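Local coordinates for 3-keto-5-aminohexanoate cleavage protein (Archaeoglobus fulgidus, PDB 3LOT), which probably cleaves 3-keto-5-aminohexanoate or a related beta-keto acid, using a zinc ion bound inside a TIM barrel, at residues D[8-13]-D[257-262]; D[113-118]-D[172-177]. All blocks are in the same frame, centred on the assembly; numbering follows the deposited sequence. Where two conformers were deposited one is given.

How the contacts relate
Both contacts are buried pairings of parallel strands in the wall of one TIM barrel, their centres about 16 Å apart. Contact 1 joins strand 7-13, the first of the barrel, to strand 256-259, the eighth, and so closes the ring; contact 2 pairs the fourth and fifth strands, 111-115 and 170-175, and is nested within that closure along the chain. Each has an apolar face toward the helices and a polar face toward the barrel interior. Contact 1 supplies the zinc ligand Glu-262 and a neighbouring arginine, whereas contact 2 offers threonine, asparagine and two glutamates, without a metal ligand, and its outer turns reach a second subunit.

Contact 1 of 2, residues D[8-13]-D[257-262]; sequences VIVTCA and VRVGLE. With ZN (zinc ion), chain P.
The methyl group of Ala-13 lies over one face of the Arg-258 guanidinium, offset toward its rim, with CB 3.4 Å from NE. The same CB also touches the Glu-262 carboxylate, 3.4 Å from OE1. Arg-258 leaves its strand with CG anti to the backbone N and bends at chi3 (127°). The strongest polar partner of its guanidinium is Asp-263, which NH2 meets in a salt bridge; NH2 also lies 3.3 Å from Glu-262 OE2 in another. Glu-262 OE2 binds the zinc ion at 2.1 Å, and His-50 and His-52 are the other protein ligands. One oxygen thus serves both metal and arginine. The backbone positions this glutamate: Glu-262 N donates to Ala-13 O (3.0 Å) from above the carbonyl plane, just past Gly-260, whose positive phi (127°) turns the chain off the strand. Behind this site the parallel strands are zipped by Val-257 N to Ile-9 O, Thr-11 N to Val-257 O, Val-259 N to Thr-11 O and Ala-13 N to Val-259 O. Thr-11 and Arg-258 share the face on the barrel interior, where a water links Thr-11 OG1 (2.7 Å) to Val-257 O. On the other face Val-257 CG1 packs against Val-8 CG1 (3.9 Å) and Val-10 CG2 (4.0 Å), and Cys-12 and Val-259 continue the apolar row. Helix 276-289 covers this row through Val-280 and Met-283, while Ile-9 packs on helix 297-304. Strand 7-13 is flanked by strands 48-54 and 256-259, so the pairing closes the eight-stranded barrel.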
ATOM      1  N   VAL D   8      22.638  -8.667  10.286  1.00 16.18           N
ATOM      2  CA  VAL D   8      21.375  -8.388  10.954  1.00 14.93           C
ATOM      3  C   VAL D   8      21.666  -8.252  12.447  1.00 14.25           C
ATOM      4  O   VAL D   8      22.287  -9.161  13.047  1.00 14.05           O
ATOM      5  CB  VAL D   8      20.334  -9.537  10.743  1.00 14.91           C
ATOM      6  CG1 VAL D   8      19.030  -9.296  11.554  1.00 13.29           C
ATOM      7  CG2 VAL D   8      20.010  -9.690   9.309  1.00 13.70           C
ATOM      8  N   ILE D   9      21.243  -7.123  13.037  1.00 12.55           N
ATOM      9  CA  ILE D   9      21.243  -6.955  14.502  1.00 12.44           C
ATOM     10  C   ILE D   9      20.065  -7.735  15.099  1.00 11.54           C
ATOM     11  O   ILE D   9      18.919  -7.452  14.793  1.00 13.25           O
ATOM     12  CB  ILE D   9      21.160  -5.465  14.932  1.00 12.07           C
ATOM     13  CG1 ILE D   9      22.328  -4.673  14.321  1.00 13.34           C
ATOM     14  CG2 ILE D   9      21.119  -5.348  16.479  1.00 10.14           C
ATOM     15  CD1 ILE D   9      22.326  -3.149  14.680  1.00 10.60           C
ATOM     16  N   VAL D  10      20.354  -8.779  15.864  1.00 12.20           N
ATOM     17  CA  VAL D  10      19.364  -9.469  16.670  1.00 11.11           C
ATOM     18  C   VAL D  10      19.399  -8.965  18.130  1.00 11.92           C
ATOM     19  O   VAL D  10      20.435  -9.116  18.844  1.00 11.79           O
ATOM     20  CB  VAL D  10      19.585 -10.972  16.631  1.00 11.45           C
ATOM     21  CG1 VAL D  10      18.409 -11.692  17.366  1.00 11.38           C
ATOM     22  CG2 VAL D  10      19.648 -11.485  15.156  1.00  9.76           C
ATOM     23  N   THR D  11      18.290  -8.362  18.574  1.00 11.73           N
ATOM     24  CA  THR D  11      18.166  -7.864  19.939  1.00 12.23           C
ATOM     25  C   THR D  11      17.385  -8.854  20.744  1.00 11.78           C
ATOM     26  O   THR D  11      16.398  -9.416  20.244  1.00 11.66           O
ATOM     27  CB  THR D  11      17.451  -6.508  20.002  1.00 12.08           C
ATOM     28  OG1 THR D  11      18.247  -5.539  19.312  1.00 16.65           O
ATOM     29  CG2 THR D  11      17.277  -6.092  21.485  1.00 13.49           C
ATOM     30  N   CYS D  12      17.818  -9.136  21.973  1.00 11.51           N
ATOM     31  CA  CYS D  12      16.987 -10.003  22.821  1.00 11.70           C
ATOM     32  C   CYS D  12      16.415  -9.249  24.017  1.00 11.39           C
ATOM     33  O   CYS D  12      17.169  -8.754  24.836  1.00 11.85           O
ATOM     34  CB  CYS D  12      17.723 -11.265  23.256  1.00 11.72           C
ATOM     35  SG  CYS D  12      16.557 -12.491  23.951  1.00 14.17           S
ATOM     36  N   ALA D  13      15.086  -9.131  24.059  1.00 11.94           N
ATOM     37  CA  ALA D  13      14.370  -8.429  25.138  1.00 11.62           C
ATOM     38  C   ALA D  13      14.068  -9.411  26.275  1.00 11.61           C
ATOM     39  O   ALA D  13      13.209 -10.273  26.160  1.00  9.71           O
ATOM     40  CB  ALA D  13      13.100  -7.766  24.602  1.00 11.59           C
ATOM     41  N   VAL D 257      15.887  -7.275  13.871  1.00 11.01           N
ATOM     42  CA  VAL D 257      14.873  -8.015  14.561  1.00 10.98           C
ATOM     43  C   VAL D 257      15.141  -8.112  16.077  1.00 10.68           C
ATOM     44  O   VAL D 257      16.296  -8.186  16.536  1.00 10.54           O
ATOM     45  CB  VAL D 257      14.731  -9.392  13.942  1.00 11.06           C
ATOM     46  CG1 VAL D 257      16.101 -10.171  13.982  1.00 11.04           C
ATOM     47  CG2 VAL D 257      13.621 -10.176  14.648  1.00 12.12           C
ATOM     48  N   ARG D 258      14.048  -8.084  16.837  1.00 11.01           N
ATOM     49  CA  ARG D 258      14.054  -8.279  18.280  1.00 10.44           C
ATOM     50  C   ARG D 258      13.180  -9.470  18.601  1.00 11.47           C
ATOM     51  O   ARG D 258      12.077  -9.637  17.997  1.00 12.74           O
ATOM     52  CB  ARG D 258      13.515  -7.048  19.011  1.00 11.54           C
ATOM     53  CG  ARG D 258      13.343  -7.215  20.507  1.00 11.92           C
ATOM     54  CD  ARG D 258      13.110  -5.888  21.219  1.00 15.35           C
ATOM     55  NE  ARG D 258      11.911  -5.913  22.044  1.00 13.12           N
ATOM     56  CZ  ARG D 258      11.522  -4.923  22.826  1.00 16.01           C
ATOM     57  NH1 ARG D 258      12.257  -3.804  22.965  1.00 18.88           N
ATOM     58  NH2 ARG D 258      10.401  -5.049  23.506  1.00 15.28           N
ATOM     59  N   VAL D 259      13.696 -10.309  19.502  1.00 10.43           N
ATOM     60  CA  VAL D 259      12.996 -11.478  20.008  1.00 11.09           C
ATOM     61  C   VAL D 259      13.112 -11.391  21.545  1.00 11.46           C
ATOM     62  O   VAL D 259      13.570 -10.382  22.089  1.00 11.40           O
ATOM     63  CB  VAL D 259      13.582 -12.792  19.453  1.00 11.95           C
ATOM     64  CG1 VAL D 259      13.429 -12.849  17.940  1.00 10.47           C
ATOM     65  CG2 VAL D 259      15.091 -12.996  19.871  1.00  9.28           C
ATOM     66  N   GLY D 260      12.644 -12.396  22.253  1.00 10.33           N
ATOM     67  CA  GLY D 260      12.853 -12.394  23.697  1.00 10.76           C
ATOM     68  C   GLY D 260      11.564 -12.579  24.458  1.00 11.27           C
ATOM     69  O   GLY D 260      10.472 -12.313  23.916  1.00 11.60           O
ATOM     70  N   LEU D 261      11.715 -13.060  25.691  1.00 12.08           N
ATOM     71  CA  LEU D 261      10.597 -13.398  26.586  1.00 12.41           C
ATOM     72  C   LEU D 261       9.834 -12.178  27.012  1.00 12.51           C
ATOM     73  O   LEU D 261       8.700 -12.282  27.414  1.00 12.47           O
ATOM     74  CB  LEU D 261      11.066 -14.179  27.823  1.00 12.61           C
ATOM     75  CG  LEU D 261      11.752 -15.532  27.590  1.00 14.70           C
ATOM     76  CD1 LEU D 261      11.927 -16.301  28.909  1.00 16.75           C
ATOM     77  CD2 LEU D 261      10.982 -16.344  26.664  1.00 12.76           C
ATOM     78  N   GLU D 262      10.436 -10.995  26.902  1.00 12.81           N
ATOM     79  CA  GLU D 262       9.648  -9.792  27.070  1.00 12.90           C
ATOM     80  C   GLU D 262       8.419  -9.682  26.135  1.00 14.04           C
ATOM     81  O   GLU D 262       7.366  -9.174  26.570  1.00 13.09           O
ATOM     82  CB  GLU D 262      10.537  -8.557  26.952  1.00 14.17           C
ATOM     83  CG  GLU D 262       9.775  -7.266  26.673  1.00 14.21           C
ATOM     84  CD  GLU D 262      10.650  -6.037  26.923  1.00 16.86           C
ATOM     85  OE1 GLU D 262      11.850  -6.142  27.298  1.00 14.26           O
ATOM     86  OE2 GLU D 262      10.074  -4.980  26.746  1.00 17.28           O
TER
HETATM   87 ZN    ZN P 501      10.926  -3.025  26.936  1.00 43.26          ZN
HETATM   88  O   HOH W   1      17.466  -5.380  16.739  1.00 14.91           O

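Contact 2 of 2, residues D[113-118]-D[172-177]; sequences TFNMGS and ELECYD
Asn-115 and Tyr-176 both start with CG anti to the carbonyl carbon (chi1 -61° and -62°), and this swings amide and phenol together across the strand ends. The tyrosine OH donates a weak hydrogen bond to Asn-115 OD1 at 3.3 Å; OD1 lies at the edge of the ring, in its plane, with the amide turned 29° from it. The other side of the sheet is apolar. Met-116, a selenomethionine, folds back through bends at chi2 and chi3, setting SE 3.8 Å from Leu-173 CD2. Leu-173 CD2 also approaches the Phe-114 ring obliquely, 3.6 Å from its CD1. Parallel backbone pairing binds the strands: Glu-174 N donates to Phe-114 O (2.9 Å), Met-116 N to Glu-174 O (3.0 Å) and, weakly, Phe-114 N to Glu-172 O. Phe-114 stacks edge-to-face with Phe-164 in helix 154-166, and past the strands Ser-118 and Asp-177 meet a second subunit. Thr-113, Asn-115, Glu-172 and Glu-174 line the barrel interior; in the conformer given, one of two, Glu-174 OE1 bonds Gln-200. Thr-113 OG1 and Asn-115 ND2 both bond an oxygen of an unidentified molecule, probably from the crystallisation liquor, that may mark a pocket. The weak Tyr-176 bond may help keep the amide turned with ND2 toward it, and these two groups near the zinc ion are consistent with a site for a polar substrate.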
ATOM      1  N   THR D 113      15.678   2.929  25.525  1.00 15.28           N
ATOM      2  CA  THR D 113      14.475   3.059  24.725  1.00 17.72           C
ATOM      3  C   THR D 113      13.849   4.431  24.993  1.00 19.24           C
ATOM      4  O   THR D 113      14.046   5.006  26.056  1.00 20.64           O
ATOM      5  CB  THR D 113      13.486   1.874  24.894  1.00 17.34           C
ATOM      6  OG1 THR D 113      13.004   1.770  26.226  1.00 17.83           O
ATOM      7  CG2 THR D 113      14.178   0.599  24.541  1.00 19.98           C
ATOM      8  N   PHE D 114      13.106   4.914  23.997  1.00 19.98           N
ATOM      9  CA  PHE D 114      12.613   6.280  23.888  1.00 20.94           C
ATOM     10  C   PHE D 114      11.274   6.145  23.157  1.00 21.57           C
ATOM     11  O   PHE D 114      11.251   6.184  21.940  1.00 21.86           O
ATOM     12  CB  PHE D 114      13.612   7.081  23.023  1.00 20.90           C
ATOM     13  CG  PHE D 114      13.497   8.573  23.128  1.00 18.95           C
ATOM     14  CD1 PHE D 114      12.387   9.224  22.662  1.00 18.16           C
ATOM     15  CD2 PHE D 114      14.539   9.307  23.647  1.00 18.22           C
ATOM     16  CE1 PHE D 114      12.309  10.603  22.707  1.00 22.97           C
ATOM     17  CE2 PHE D 114      14.505  10.691  23.699  1.00 20.31           C
ATOM     18  CZ  PHE D 114      13.384  11.373  23.223  1.00 19.42           C
ATOM     19  N   ASN D 115      10.200   5.952  23.928  1.00 20.62           N
ATOM     20  CA  ASN D 115       8.816   5.796  23.435  1.00 20.77           C
ATOM     21  C   ASN D 115       8.151   7.081  22.877  1.00 19.24           C
ATOM     22  O   ASN D 115       8.162   8.148  23.519  1.00 20.56           O
ATOM     23  CB  ASN D 115       8.020   5.234  24.556  1.00 19.96           C
ATOM     24  CG  ASN D 115       8.548   3.884  24.967  1.00 24.06           C
ATOM     25  OD1 ASN D 115       8.240   2.871  24.310  1.00 28.85           O
ATOM     26  ND2 ASN D 115       9.374   3.846  26.047  1.00 24.69           N
HETATM   27  N   MSE D 116       7.610   6.978  21.673  1.00 16.59           N
HETATM   28  CA  MSE D 116       7.326   8.190  20.865  1.00 14.53           C
HETATM   29  C   MSE D 116       5.889   8.695  20.840  1.00 13.81           C
HETATM   30  O   MSE D 116       5.545   9.503  19.974  1.00 13.97           O
HETATM   31  CB  MSE D 116       7.794   7.934  19.438  1.00 14.09           C
HETATM   32  CG  MSE D 116       9.241   7.879  19.302  1.00 12.17           C
HETATM   33 SE   MSE D 116      10.045   9.605  19.672  0.75 11.15          SE
HETATM   34  CE  MSE D 116       8.938  10.760  18.654  1.00 15.33           C
ATOM     35  N   GLY D 117       5.061   8.290  21.790  1.00 12.60           N
ATOM     36  CA  GLY D 117       3.756   8.950  21.952  1.00 13.63           C
ATOM     37  C   GLY D 117       2.962   8.451  23.130  1.00 13.65           C
ATOM     38  O   GLY D 117       3.275   7.395  23.667  1.00 14.36           O
ATOM     39  N   SER D 118       1.940   9.210  23.536  1.00 12.82           N
ATOM     40  CA  SER D 118       1.035   8.792  24.584  1.00 12.22           C
ATOM     41  C   SER D 118       0.037   7.813  23.964  1.00 12.51           C
ATOM     42  O   SER D 118      -0.371   7.974  22.814  1.00 12.75           O
ATOM     43  CB  SER D 118       0.303   9.974  25.193  1.00 12.75           C
ATOM     44  OG  SER D 118       1.206  10.824  25.801  1.00 13.10           O
ATOM     45  N   GLU D 172      16.711   4.796  21.133  1.00 15.14           N
ATOM     46  CA  GLU D 172      16.051   3.817  20.298  1.00 14.09           C
ATOM     47  C   GLU D 172      14.582   4.163  20.382  1.00 14.44           C
ATOM     48  O   GLU D 172      13.986   4.023  21.440  1.00 14.26           O
ATOM     49  CB  GLU D 172      16.283   2.414  20.813  1.00 15.27           C
ATOM     50  CG  GLU D 172      15.564   1.372  19.971  1.00 15.12           C
ATOM     51  CD  GLU D 172      15.869  -0.038  20.369  1.00 19.51           C
ATOM     52  OE1 GLU D 172      15.222  -0.521  21.302  1.00 23.56           O
ATOM     53  OE2 GLU D 172      16.683  -0.684  19.696  1.00 23.26           O
ATOM     54  N   LEU D 173      14.001   4.554  19.245  1.00 13.74           N
ATOM     55  CA  LEU D 173      12.764   5.318  19.238  1.00 13.94           C
ATOM     56  C   LEU D 173      11.646   4.347  18.980  1.00 13.65           C
ATOM     57  O   LEU D 173      11.484   3.895  17.866  1.00 14.89           O
ATOM     58  CB  LEU D 173      12.825   6.378  18.148  1.00 13.72           C
ATOM     59  CG  LEU D 173      13.979   7.412  18.281  1.00 14.02           C
ATOM     60  CD1 LEU D 173      14.143   8.127  16.967  1.00 16.59           C
ATOM     61  CD2 LEU D 173      13.669   8.398  19.408  1.00 16.47           C
ATOM     62  N   GLU D 174      10.873   4.063  20.011  0.60 13.80           N
ATOM     63  CA  GLU D 174       9.899   2.991  19.949  0.60 13.37           C
ATOM     64  C   GLU D 174       8.650   3.597  19.345  0.60 12.68           C
ATOM     65  O   GLU D 174       8.182   4.649  19.823  0.60 11.56           O
ATOM     66  CB  GLU D 174       9.602   2.452  21.344  0.60 14.13           C
ATOM     67  CG  GLU D 174      10.837   2.262  22.241  0.60 15.87           C
ATOM     68  CD  GLU D 174      11.861   1.283  21.696  0.60 18.08           C
ATOM     69  OE1 GLU D 174      11.511   0.428  20.850  0.60 20.30           O
ATOM     70  OE2 GLU D 174      13.039   1.382  22.119  0.60 21.63           O
ATOM     71  N   CYS D 175       8.181   2.992  18.264  1.00 11.36           N
ATOM     72  CA  CYS D 175       6.967   3.405  17.607  1.00 13.02           C
ATOM     73  C   CYS D 175       5.937   2.283  17.521  1.00 12.26           C
ATOM     74  O   CYS D 175       6.213   1.235  16.963  1.00 12.84           O
ATOM     75  CB  CYS D 175       7.245   3.882  16.191  1.00 12.81           C
ATOM     76  SG  CYS D 175       8.384   5.331  16.137  1.00 16.03           S
ATOM     77  N   TYR D 176       4.750   2.557  18.054  1.00 12.42           N
ATOM     78  CA  TYR D 176       3.659   1.578  18.154  1.00 13.24           C
ATOM     79  C   TYR D 176       2.495   1.873  17.204  1.00 13.92           C
ATOM     80  O   TYR D 176       1.446   1.195  17.269  1.00 13.82           O
ATOM     81  CB  TYR D 176       3.077   1.532  19.571  1.00 13.65           C
ATOM     82  CG  TYR D 176       4.015   1.122  20.676  1.00 15.36           C
ATOM     83  CD1 TYR D 176       4.953   2.016  21.172  1.00 15.44           C
ATOM     84  CD2 TYR D 176       3.909  -0.126  21.271  1.00 16.50           C
ATOM     85  CE1 TYR D 176       5.807   1.669  22.231  1.00 19.15           C
ATOM     86  CE2 TYR D 176       4.750  -0.501  22.306  1.00 20.75           C
ATOM     87  CZ  TYR D 176       5.696   0.406  22.791  1.00 19.97           C
ATOM     88  OH  TYR D 176       6.543   0.029  23.803  1.00 22.78           O
ATOM     89  N   ASP D 177       2.642   2.911  16.366  1.00 13.44           N
ATOM     90  CA  ASP D 177       1.578   3.315  15.445  1.00 13.36           C
ATOM     91  C   ASP D 177       2.160   4.308  14.414  1.00 12.77           C
ATOM     92  O   ASP D 177       3.254   4.860  14.595  1.00 11.67           O
ATOM     93  CB  ASP D 177       0.453   4.012  16.225  1.00 13.51           C
ATOM     94  CG  ASP D 177      -0.927   3.722  15.692  1.00 13.84           C
ATOM     95  OD1 ASP D 177      -1.126   3.381  14.489  1.00 15.79           O
ATOM     96  OD2 ASP D 177      -1.860   3.864  16.520  1.00 19.77           O
TER